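PDB 2QJV: inner membrane protein, which is probably a sugar-acid isomerase of the KduI/IolB family of cupins, acting on glucuronate-like substrates, and binds nickel ions in the crystal. Local coordinates for residues R49-V54 with V87-H92; G114-R119 with L149-L154; F198-V203 with C213-N218. The protein carries 2 engineered substitutions. All blocks are in the same frame, centred on the assembly; numbering follows the deposited sequence.

Interaction 1 of 3, residues R49-V54 with V87-H92. With NI (nickel (II) ion), chain C.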
loop_
_atom_site.group_PDB
_atom_site.type_symbol
_atom_site.label_atom_id
_atom_site.label_comp_id
_atom_site.label_asym_id
_atom_site.label_seq_id
_atom_site.Cartn_x
_atom_site.Cartn_y
_atom_site.Cartn_z
ATOM N N ARG A 49 7.477 4.764 35.040
ATOM C CA ARG A 49 7.462 5.904 34.144
ATOM C C ARG A 49 7.303 7.235 34.905
ATOM O O ARG A 49 6.572 7.312 35.907
ATOM C CB ARG A 49 6.346 5.673 33.118
ATOM C CG ARG A 49 6.705 4.446 32.275
ATOM C CD ARG A 49 5.777 4.092 31.206
ATOM N NE ARG A 49 5.652 5.041 30.109
ATOM C CZ ARG A 49 6.488 5.172 29.080
ATOM N NH1 ARG A 49 7.664 4.531 29.016
ATOM N NH2 ARG A 49 6.161 6.004 28.125
ATOM N N GLU A 50 8.073 8.242 34.483
ATOM C CA GLU A 50 7.865 9.614 34.938
ATOM C C GLU A 50 6.831 10.220 33.972
ATOM O O GLU A 50 6.633 9.748 32.844
ATOM C CB GLU A 50 9.133 10.475 34.991
ATOM C CG GLU A 50 9.813 10.653 33.676
ATOM C CD GLU A 50 10.951 11.646 33.687
ATOM O OE1 GLU A 50 11.444 12.041 34.783
ATOM O OE2 GLU A 50 11.348 12.010 32.549
ATOM N N ARG A 51 6.140 11.232 34.467
ATOM C CA ARG A 51 5.082 11.909 33.758
ATOM C C ARG A 51 5.106 13.444 33.904
ATOM O O ARG A 51 5.600 14.013 34.891
ATOM C CB ARG A 51 3.706 11.407 34.229
ATOM C CG ARG A 51 3.334 9.982 33.844
ATOM C CD ARG A 51 2.100 9.438 34.576
ATOM N NE ARG A 51 1.754 8.093 34.077
ATOM C CZ ARG A 51 2.280 6.945 34.516
ATOM N NH1 ARG A 51 3.207 6.933 35.449
ATOM N NH2 ARG A 51 1.911 5.788 33.967
ATOM N N CYS A 52 4.560 14.095 32.872
ATOM C CA CYS A 52 4.332 15.519 32.847
ATOM C C CYS A 52 2.859 15.676 32.413
ATOM O O CYS A 52 2.462 15.324 31.314
ATOM C CB CYS A 52 5.295 16.276 31.912
ATOM S SG CYS A 52 5.082 18.079 31.961
ATOM N N LEU A 53 2.059 16.120 33.367
ATOM C CA LEU A 53 0.635 16.353 33.212
ATOM C C LEU A 53 0.503 17.748 32.702
ATOM O O LEU A 53 0.840 18.693 33.424
ATOM C CB LEU A 53 -0.076 16.253 34.550
ATOM C CG LEU A 53 -0.448 14.872 35.134
ATOM C CD1 LEU A 53 0.601 13.836 34.851
ATOM C CD2 LEU A 53 -0.753 15.019 36.635
ATOM N N VAL A 54 0.046 17.900 31.478
ATOM C CA VAL A 54 -0.123 19.219 30.863
ATOM C C VAL A 54 -1.625 19.530 30.781
ATOM O O VAL A 54 -2.415 18.739 30.231
ATOM C CB VAL A 54 0.541 19.329 29.489
ATOM C CG1 VAL A 54 0.288 20.759 28.884
ATOM C CG2 VAL A 54 2.060 18.991 29.562
ATOM N N VAL A 87 2.184 19.577 35.778
ATOM C CA VAL A 87 2.719 18.952 36.993
ATOM C C VAL A 87 3.669 17.822 36.598
ATOM O O VAL A 87 3.287 16.925 35.817
ATOM C CB VAL A 87 1.637 18.398 37.932
ATOM C CG1 VAL A 87 2.323 17.659 39.134
ATOM C CG2 VAL A 87 0.706 19.527 38.357
ATOM N N TYR A 88 4.910 17.920 37.086
ATOM C CA TYR A 88 5.903 16.872 36.911
ATOM C C TYR A 88 5.722 15.800 38.002
ATOM O O TYR A 88 5.668 16.125 39.191
ATOM C CB TYR A 88 7.358 17.421 36.915
ATOM C CG TYR A 88 8.349 16.277 36.945
ATOM C CD1 TYR A 88 8.687 15.582 35.778
ATOM C CD2 TYR A 88 8.882 15.807 38.158
ATOM C CE1 TYR A 88 9.551 14.500 35.830
ATOM C CE2 TYR A 88 9.745 14.721 38.205
ATOM C CZ TYR A 88 10.066 14.076 37.042
ATOM O OH TYR A 88 10.909 12.993 37.094
ATOM N N LEU A 89 5.643 14.529 37.586
ATOM C CA LEU A 89 5.540 13.401 38.493
ATOM C C LEU A 89 6.706 12.450 38.251
ATOM O O LEU A 89 6.867 11.973 37.141
ATOM C CB LEU A 89 4.233 12.606 38.310
ATOM C CG LEU A 89 2.884 13.272 38.398
ATOM C CD1 LEU A 89 1.777 12.240 38.073
ATOM C CD2 LEU A 89 2.745 13.928 39.800
ATOM N N PRO A 90 7.504 12.170 39.293
ATOM C CA PRO A 90 8.571 11.172 39.141
ATOM C C PRO A 90 7.931 9.793 39.070
ATOM O O PRO A 90 6.701 9.646 39.238
ATOM C CB PRO A 90 9.391 11.337 40.412
ATOM C CG PRO A 90 8.397 11.800 41.419
ATOM C CD PRO A 90 7.447 12.687 40.665
ATOM N N HIS A 91 8.728 8.784 38.774
ATOM C CA HIS A 91 8.194 7.426 38.728
ATOM C C HIS A 91 7.867 6.939 40.158
ATOM O O HIS A 91 8.221 7.587 41.142
ATOM C CB HIS A 91 9.146 6.520 37.976
ATOM C CG HIS A 91 10.301 6.101 38.787
ATOM N ND1 HIS A 91 11.304 6.969 39.164
ATOM C CD2 HIS A 91 10.565 4.928 39.389
ATOM C CE1 HIS A 91 12.161 6.325 39.927
ATOM N NE2 HIS A 91 11.734 5.091 40.074
ATOM N N HIS A 92 7.137 5.831 40.253
ATOM C CA HIS A 92 6.641 5.268 41.524
ATOM C C HIS A 92 5.735 6.288 42.241
ATOM O O HIS A 92 5.758 6.367 43.458
ATOM C CB HIS A 92 7.698 4.888 42.595
ATOM C CG HIS A 92 8.816 3.999 42.159
ATOM N ND1 HIS A 92 8.637 2.807 41.483
ATOM C CD2 HIS A 92 10.139 4.070 42.477
ATOM C CE1 HIS A 92 9.823 2.239 41.320
ATOM N NE2 HIS A 92 10.757 2.995 41.901
HETATM NI NI NI C . 12.629 3.274 41.269
HETATM O O HOH W 1 4.734 9.066 37.234
HETATM O O HOH W 2 13.712 4.695 42.941
HETATM O O HOH W 3 12.421 1.741 39.907
#
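Glu-50 and Tyr-88 meet side chain to side chain beside the antiparallel pairing of strand 49-54 with strand 87-89. The glutamate leaves its strand with CG between the backbone N and carbonyl carbon (chi1 61°). Its CB passes 3.5 Å from Leu-89 O; beyond CG the chain runs extended, bringing CD to the edge of the phenol ring, 3.8 Å from Tyr-88 CE1. At the tip, OE1 accepts the hydroxyl proton, Tyr-88 OH to Glu-50 OE1 being 2.6 Å. The hydroxyl comes from the anti side, and carboxylate and ring stand almost perpendicular, 87° apart. OE1 also takes the backbone NH of Asp-151, while OE2 receives those of Ser-152 and Leu-153, so a buried carboxylate is amply satisfied.

The backbones exchange two pairs of bonds. Arg-51 N reaches Leu-89 O and Leu-89 N returns to Arg-51 O at 2.7 Å; Leu-53 and Val-87 repeat the exchange. Leu-53 CD1 touches Leu-89 CD1 at 3.8 Å on the face these two residues share. Past the strand end, His-91 NE2 binds nickel at 2.4 Å and His-92 NE2 at 2.0 Å, with two waters as further ligands. The arrangement is that of neighbouring antiparallel strands in a cupin beta sheet, extended by a turn whose adjacent histidines hold a metal ion.

Interaction 2 of 3, residues G114-R119 with L149-L154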
loop_
_atom_site.group_PDB
_atom_site.type_symbol
_atom_site.label_atom_id
_atom_site.label_comp_id
_atom_site.label_asym_id
_atom_site.label_seq_id
_atom_site.Cartn_x
_atom_site.Cartn_y
_atom_site.Cartn_z
ATOM N N GLY A 114 14.935 8.279 38.367
ATOM C CA GLY A 114 15.543 9.186 39.306
ATOM C C GLY A 114 14.760 9.419 40.572
ATOM O O GLY A 114 13.792 8.731 40.859
ATOM N N GLU A 115 15.131 10.464 41.284
ATOM C CA GLU A 115 14.492 10.770 42.564
ATOM C C GLU A 115 14.098 12.246 42.716
ATOM O O GLU A 115 14.107 12.817 43.813
ATOM C CB GLU A 115 15.418 10.296 43.668
ATOM C CG GLU A 115 16.835 10.867 43.604
ATOM C CD GLU A 115 17.746 10.198 44.607
ATOM O OE1 GLU A 115 17.808 8.942 44.597
ATOM O OE2 GLU A 115 18.408 10.929 45.383
ATOM N N LEU A 116 13.719 12.846 41.597
ATOM C CA LEU A 116 13.207 14.220 41.604
ATOM C C LEU A 116 11.867 14.269 42.337
ATOM O O LEU A 116 11.134 13.269 42.351
ATOM C CB LEU A 116 13.044 14.737 40.179
ATOM C CG LEU A 116 14.342 14.903 39.383
ATOM C CD1 LEU A 116 14.005 15.161 37.909
ATOM C CD2 LEU A 116 15.231 16.005 39.993
ATOM N N PRO A 117 11.564 15.401 42.994
ATOM C CA PRO A 117 10.259 15.480 43.620
ATOM C C PRO A 117 9.147 15.872 42.661
ATOM O O PRO A 117 9.404 16.367 41.544
ATOM C CB PRO A 117 10.449 16.607 44.658
ATOM C CG PRO A 117 11.413 17.521 44.006
ATOM C CD PRO A 117 12.373 16.602 43.275
ATOM N N VAL A 118 7.915 15.594 43.082
ATOM C CA VAL A 118 6.756 16.109 42.410
ATOM C C VAL A 118 6.901 17.652 42.375
ATOM O O VAL A 118 7.297 18.258 43.365
ATOM C CB VAL A 118 5.450 15.719 43.184
ATOM C CG1 VAL A 118 4.213 16.533 42.698
ATOM C CG2 VAL A 118 5.195 14.205 43.142
ATOM N N ARG A 119 6.617 18.295 41.250
ATOM C CA ARG A 119 6.641 19.762 41.231
ATOM C C ARG A 119 5.655 20.363 40.243
ATOM O O ARG A 119 5.369 19.786 39.204
ATOM C CB ARG A 119 8.056 20.317 40.931
ATOM C CG ARG A 119 8.549 20.223 39.521
ATOM C CD ARG A 119 9.903 20.903 39.339
ATOM N NE ARG A 119 10.269 21.035 37.917
ATOM C CZ ARG A 119 10.790 20.088 37.140
ATOM N NH1 ARG A 119 11.033 18.849 37.581
ATOM N NH2 ARG A 119 11.059 20.388 35.874
ATOM N N LEU A 149 14.831 20.092 34.980
ATOM C CA LEU A 149 15.013 18.731 35.505
ATOM C C LEU A 149 13.906 17.715 35.183
ATOM O O LEU A 149 12.720 17.971 35.375
ATOM C CB LEU A 149 15.229 18.796 37.038
ATOM C CG LEU A 149 16.428 19.575 37.564
ATOM C CD1 LEU A 149 16.389 19.678 39.105
ATOM C CD2 LEU A 149 17.781 19.005 37.101
ATOM N N ALA A 150 14.331 16.566 34.645
ATOM C CA ALA A 150 13.520 15.386 34.399
ATOM C C ALA A 150 14.500 14.257 34.039
ATOM O O ALA A 150 15.640 14.514 33.649
ATOM C CB ALA A 150 12.438 15.599 33.307
ATOM N N ASP A 151 14.076 13.006 34.172
ATOM C CA ASP A 151 14.936 11.891 33.824
ATOM C C ASP A 151 15.071 11.708 32.296
ATOM O O ASP A 151 16.133 11.413 31.772
ATOM C CB ASP A 151 14.401 10.555 34.382
ATOM C CG ASP A 151 14.158 10.557 35.887
ATOM O OD1 ASP A 151 14.634 11.453 36.626
ATOM O OD2 ASP A 151 13.433 9.616 36.305
ATOM N N SER A 152 13.958 11.893 31.620
ATOM C CA SER A 152 13.788 11.557 30.196
ATOM C C SER A 152 12.995 12.576 29.362
ATOM O O SER A 152 13.391 12.918 28.238
ATOM C CB SER A 152 13.077 10.192 30.128
ATOM O OG SER A 152 13.892 9.155 30.684
ATOM N N LEU A 153 11.884 13.057 29.934
ATOM C CA LEU A 153 10.904 13.916 29.234
ATOM C C LEU A 153 11.385 15.295 28.785
ATOM O O LEU A 153 12.039 16.030 29.531
ATOM C CB LEU A 153 9.622 14.104 30.088
ATOM C CG LEU A 153 8.661 12.913 30.239
ATOM C CD1 LEU A 153 7.678 13.122 31.455
ATOM C CD2 LEU A 153 7.909 12.597 28.918
ATOM N N LEU A 154 11.019 15.626 27.544
ATOM C CA LEU A 154 11.225 16.932 26.958
ATOM C C LEU A 154 9.841 17.276 26.412
ATOM O O LEU A 154 9.276 16.494 25.668
ATOM C CB LEU A 154 12.278 16.898 25.866
ATOM C CG LEU A 154 13.716 16.496 26.286
ATOM C CD1 LEU A 154 14.587 16.150 25.055
ATOM C CD2 LEU A 154 14.321 17.601 27.123
HETATM O O HOH W 4 13.007 11.652 38.860
#
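A chi1 of 75° and an extended run from CG to NE bring Arg-119 onto Leu-149: the side chain sets off toward the 149-154 loop, and the guanidinium is delivered end-on to a single carbonyl. Arg-119 NH1 lies 2.9 Å and NH2 3.0 Å from Leu-149 O. The oxygen sits near the guanidinium plane; seen from the carbonyl, NH2 approaches on a lone pair, whereas NH1 is tilted out of the carbonyl plane. Both hydrogen bonds are bent, as expected when two donors of one group share one acceptor.

Asp-151, with chi1 at -55°, has CG beside its backbone N, which turns the carboxylate back to the start of the other segment. Gly-114 N donates to Asp-151 OD2 at 2.9 Å along a nearly straight N-H line (166°), but from above the carboxylate plane. The same oxygen accepts the NH of Phe-113. The other oxygen is used differently: a water donates to Asp-151 OD1 (2.8 Å) and accepts from Leu-116 N (3.1 Å), bridging the loops.

Between these polar ends lies Leu-116. Its CD1 rests on the backbone at Ala-150 CA (3.6 Å), and CD2 meets Leu-149 CD1 at 4.0 Å, the two leucine side chains crossing at about a right angle.

Both segments are largely loop. The first follows strand 104-111 and enters strand 119-121; the second leads into strand 154-160. Leu-116, Arg-119, Ala-150 and Asp-151 all touch Tyr-88 of strand 86-89, which places the contact against that strand.

Interaction 3 of 3, residues F198-V203 with C213-N218. With SO4 (sulfate ion), chain J.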
loop_
_atom_site.group_PDB
_atom_site.type_symbol
_atom_site.label_atom_id
_atom_site.label_comp_id
_atom_site.label_asym_id
_atom_site.label_seq_id
_atom_site.Cartn_x
_atom_site.Cartn_y
_atom_site.Cartn_z
ATOM N N PHE A 198 -7.234 21.885 9.150
ATOM C CA PHE A 198 -6.170 20.906 9.070
ATOM C C PHE A 198 -4.858 21.590 8.667
ATOM O O PHE A 198 -4.842 22.757 8.291
ATOM C CB PHE A 198 -6.529 19.765 8.081
ATOM C CG PHE A 198 -6.586 20.187 6.639
ATOM C CD1 PHE A 198 -7.782 20.633 6.073
ATOM C CD2 PHE A 198 -5.462 20.094 5.815
ATOM C CE1 PHE A 198 -7.857 20.998 4.708
ATOM C CE2 PHE A 198 -5.522 20.499 4.455
ATOM C CZ PHE A 198 -6.719 20.931 3.903
ATOM N N CYS A 199 -3.772 20.842 8.834
ATOM C CA CYS A 199 -2.462 21.202 8.354
ATOM C C CYS A 199 -1.946 19.972 7.610
ATOM O O CYS A 199 -2.560 18.883 7.653
ATOM C CB CYS A 199 -1.500 21.619 9.480
ATOM S SG CYS A 199 -0.956 20.321 10.558
ATOM N N LEU A 200 -0.843 20.162 6.904
ATOM C CA LEU A 200 -0.139 19.093 6.211
ATOM C C LEU A 200 1.242 18.922 6.865
ATOM O O LEU A 200 2.077 19.861 6.896
ATOM C CB LEU A 200 -0.019 19.399 4.721
ATOM C CG LEU A 200 -1.368 19.616 3.986
ATOM C CD1 LEU A 200 -1.161 20.032 2.529
ATOM C CD2 LEU A 200 -2.267 18.369 4.070
ATOM N N GLN A 201 1.463 17.748 7.429
ATOM C CA GLN A 201 2.749 17.430 8.088
ATOM C C GLN A 201 3.424 16.320 7.275
ATOM O O GLN A 201 2.780 15.357 6.887
ATOM C CB GLN A 201 2.576 17.045 9.555
ATOM C CG GLN A 201 3.914 16.769 10.249
ATOM C CD GLN A 201 3.891 16.803 11.762
ATOM O OE1 GLN A 201 2.847 16.678 12.406
ATOM N NE2 GLN A 201 5.070 16.948 12.340
ATOM N N ARG A 202 4.705 16.489 6.965
ATOM C CA ARG A 202 5.445 15.526 6.182
ATOM C C ARG A 202 6.601 14.979 7.025
ATOM O O ARG A 202 7.372 15.741 7.583
ATOM C CB ARG A 202 5.971 16.186 4.902
ATOM C CG ARG A 202 6.747 15.287 3.998
ATOM C CD ARG A 202 7.572 16.066 3.028
ATOM N NE ARG A 202 8.350 15.215 2.159
ATOM C CZ ARG A 202 9.354 15.633 1.414
ATOM N NH1 ARG A 202 9.800 16.896 1.497
ATOM N NH2 ARG A 202 9.980 14.771 0.643
ATOM N N VAL A 203 6.669 13.656 7.143
ATOM C CA VAL A 203 7.759 12.955 7.813
ATOM C C VAL A 203 8.583 12.211 6.755
ATOM O O VAL A 203 8.098 11.345 6.041
ATOM C CB VAL A 203 7.249 12.029 8.964
ATOM C CG1 VAL A 203 8.428 11.276 9.596
ATOM C CG2 VAL A 203 6.501 12.862 10.030
ATOM N N CYS A 213 3.290 12.205 3.841
ATOM C CA CYS A 213 2.593 13.450 4.068
ATOM C C CYS A 213 1.178 13.056 4.468
ATOM O O CYS A 213 0.593 12.138 3.887
ATOM C CB CYS A 213 2.576 14.368 2.833
ATOM S SG CYS A 213 1.759 15.905 3.231
HETATM N N MSE A 214 0.676 13.720 5.499
HETATM C CA MSE A 214 -0.627 13.463 6.076
HETATM C C MSE A 214 -1.331 14.787 6.300
HETATM O O MSE A 214 -0.708 15.806 6.572
HETATM C CB MSE A 214 -0.519 12.794 7.461
HETATM C CG MSE A 214 0.337 11.518 7.588
HETATM SE SE MSE A 214 1.247 11.293 9.330
HETATM C CE MSE A 214 2.708 12.468 9.012
ATOM N N ALA A 215 -2.650 14.728 6.213
ATOM C CA ALA A 215 -3.580 15.813 6.458
ATOM C C ALA A 215 -3.993 15.631 7.931
ATOM O O ALA A 215 -4.681 14.623 8.273
ATOM C CB ALA A 215 -4.747 15.740 5.532
ATOM N N VAL A 216 -3.624 16.582 8.801
ATOM C CA VAL A 216 -3.814 16.457 10.245
ATOM C C VAL A 216 -4.965 17.341 10.714
ATOM O O VAL A 216 -4.982 18.518 10.435
ATOM C CB VAL A 216 -2.529 16.823 11.010
ATOM C CG1 VAL A 216 -2.676 16.571 12.521
ATOM C CG2 VAL A 216 -1.321 16.047 10.392
ATOM N N TYR A 217 -5.939 16.746 11.392
ATOM C CA TYR A 217 -7.103 17.473 11.898
ATOM C C TYR A 217 -7.075 17.600 13.432
ATOM O O TYR A 217 -6.169 17.106 14.099
ATOM C CB TYR A 217 -8.398 16.829 11.386
ATOM C CG TYR A 217 -8.705 17.048 9.902
ATOM C CD1 TYR A 217 -8.060 16.287 8.904
ATOM C CD2 TYR A 217 -9.698 17.949 9.495
ATOM C CE1 TYR A 217 -8.345 16.459 7.573
ATOM C CE2 TYR A 217 -10.000 18.115 8.138
ATOM C CZ TYR A 217 -9.322 17.352 7.180
ATOM O OH TYR A 217 -9.652 17.475 5.841
ATOM N N ASN A 218 -8.029 18.364 13.952
ATOM C CA ASN A 218 -8.129 18.691 15.378
ATOM C C ASN A 218 -8.106 17.480 16.327
ATOM O O ASN A 218 -8.886 16.521 16.214
ATOM C CB ASN A 218 -9.383 19.573 15.580
ATOM C CG ASN A 218 -9.371 20.384 16.870
ATOM O OD1 ASN A 218 -8.322 20.844 17.308
ATOM N ND2 ASN A 218 -10.568 20.652 17.427
HETATM S S SO4 J . -12.431 22.656 20.136
HETATM O O1 SO4 J . -11.227 23.010 19.357
HETATM O O2 SO4 J . -13.134 21.486 19.628
HETATM O O3 SO4 J . -13.443 23.718 19.976
HETATM O O4 SO4 J . -12.054 22.542 21.551
#
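Phe-198 and Tyr-217 lie across from each other in a beta hairpin formed by strands 198-204 and 211-217; the axes of segments 198-203 and 213-217 run antiparallel at 149°. Backbone hydrogen bonds define the register. Cys-199 and Val-216 exchange a pair, the Val-216 N to Cys-199 O bond being the shorter at 2.8 Å. Gln-201 and the selenomethionine Met-214 exchange another, Gln-201 N to Met-214 O and Met-214 N to Gln-201 O, both 3.0 Å and both arriving nearly along the C=O axis.

Aromatic contact occupies the face that also carries Leu-200 and Ala-215. The two side chains lie side by side and point the same way, with ring centroids 5.2 Å apart and planes inclined at 35°. The clearest evidence of packing is CH-pi: Phe-198 CB sits 3.6 Å from the centroid of the Tyr-217 ring, only 3° off its normal.

Apolar contacts occur on both faces. Leu-200 CD2 lies 3.9 Å from Ala-215 CB, and on the other face Cys-199 SG lies 3.9 Å from Val-216 CB, while Gln-201 CB reaches Val-216 CG2.

The polar ends find partners beyond the two strands. Gln-201 runs extended, CG anti to the backbone N; its OE1 is hydrogen-bonded to His-190 NE2 and its NE2 to the backbone O of the nickel ligand His-229, consistent with a second-shell role. At the subunit boundary, Arg-202 NH1 is hydrogen-bonded to Tyr-217 OH of the second subunit, and Tyr-217 OH to Arg-202 NH1 of that subunit. Cys-213, modelled in two conformers, is linked by a disulfide to Cys-213 of the second subunit. Asn-218 OD1 accepts from Arg-191 and Phe-192, and Asn-218 ND2 donates to O1 of a sulfate, probably from the crystallisation liquor, at 3.1 Å.

In the fold
The contacts come in series along the chain, interaction 1 closing before interaction 2 opens and interaction 3 following. Interactions 1 and 2 are neighbours, their centres about 7 Å apart: Tyr-88 N bonds to Arg-119 O, which adds strand 119-121 to the edge of the six-stranded sheet, and the 149-154 loop leads on into the five-stranded one. Interaction 3 belongs to a separate four-stranded sheet on the opposite side of the chain's centre, its centre about 29 and 31 Å from those of interactions 1 and 2. One side of the fold thus joins two sheets beside a two-histidine nickel site, and the opposite side presents a hairpin to the second subunit near the four-ligand nickel site.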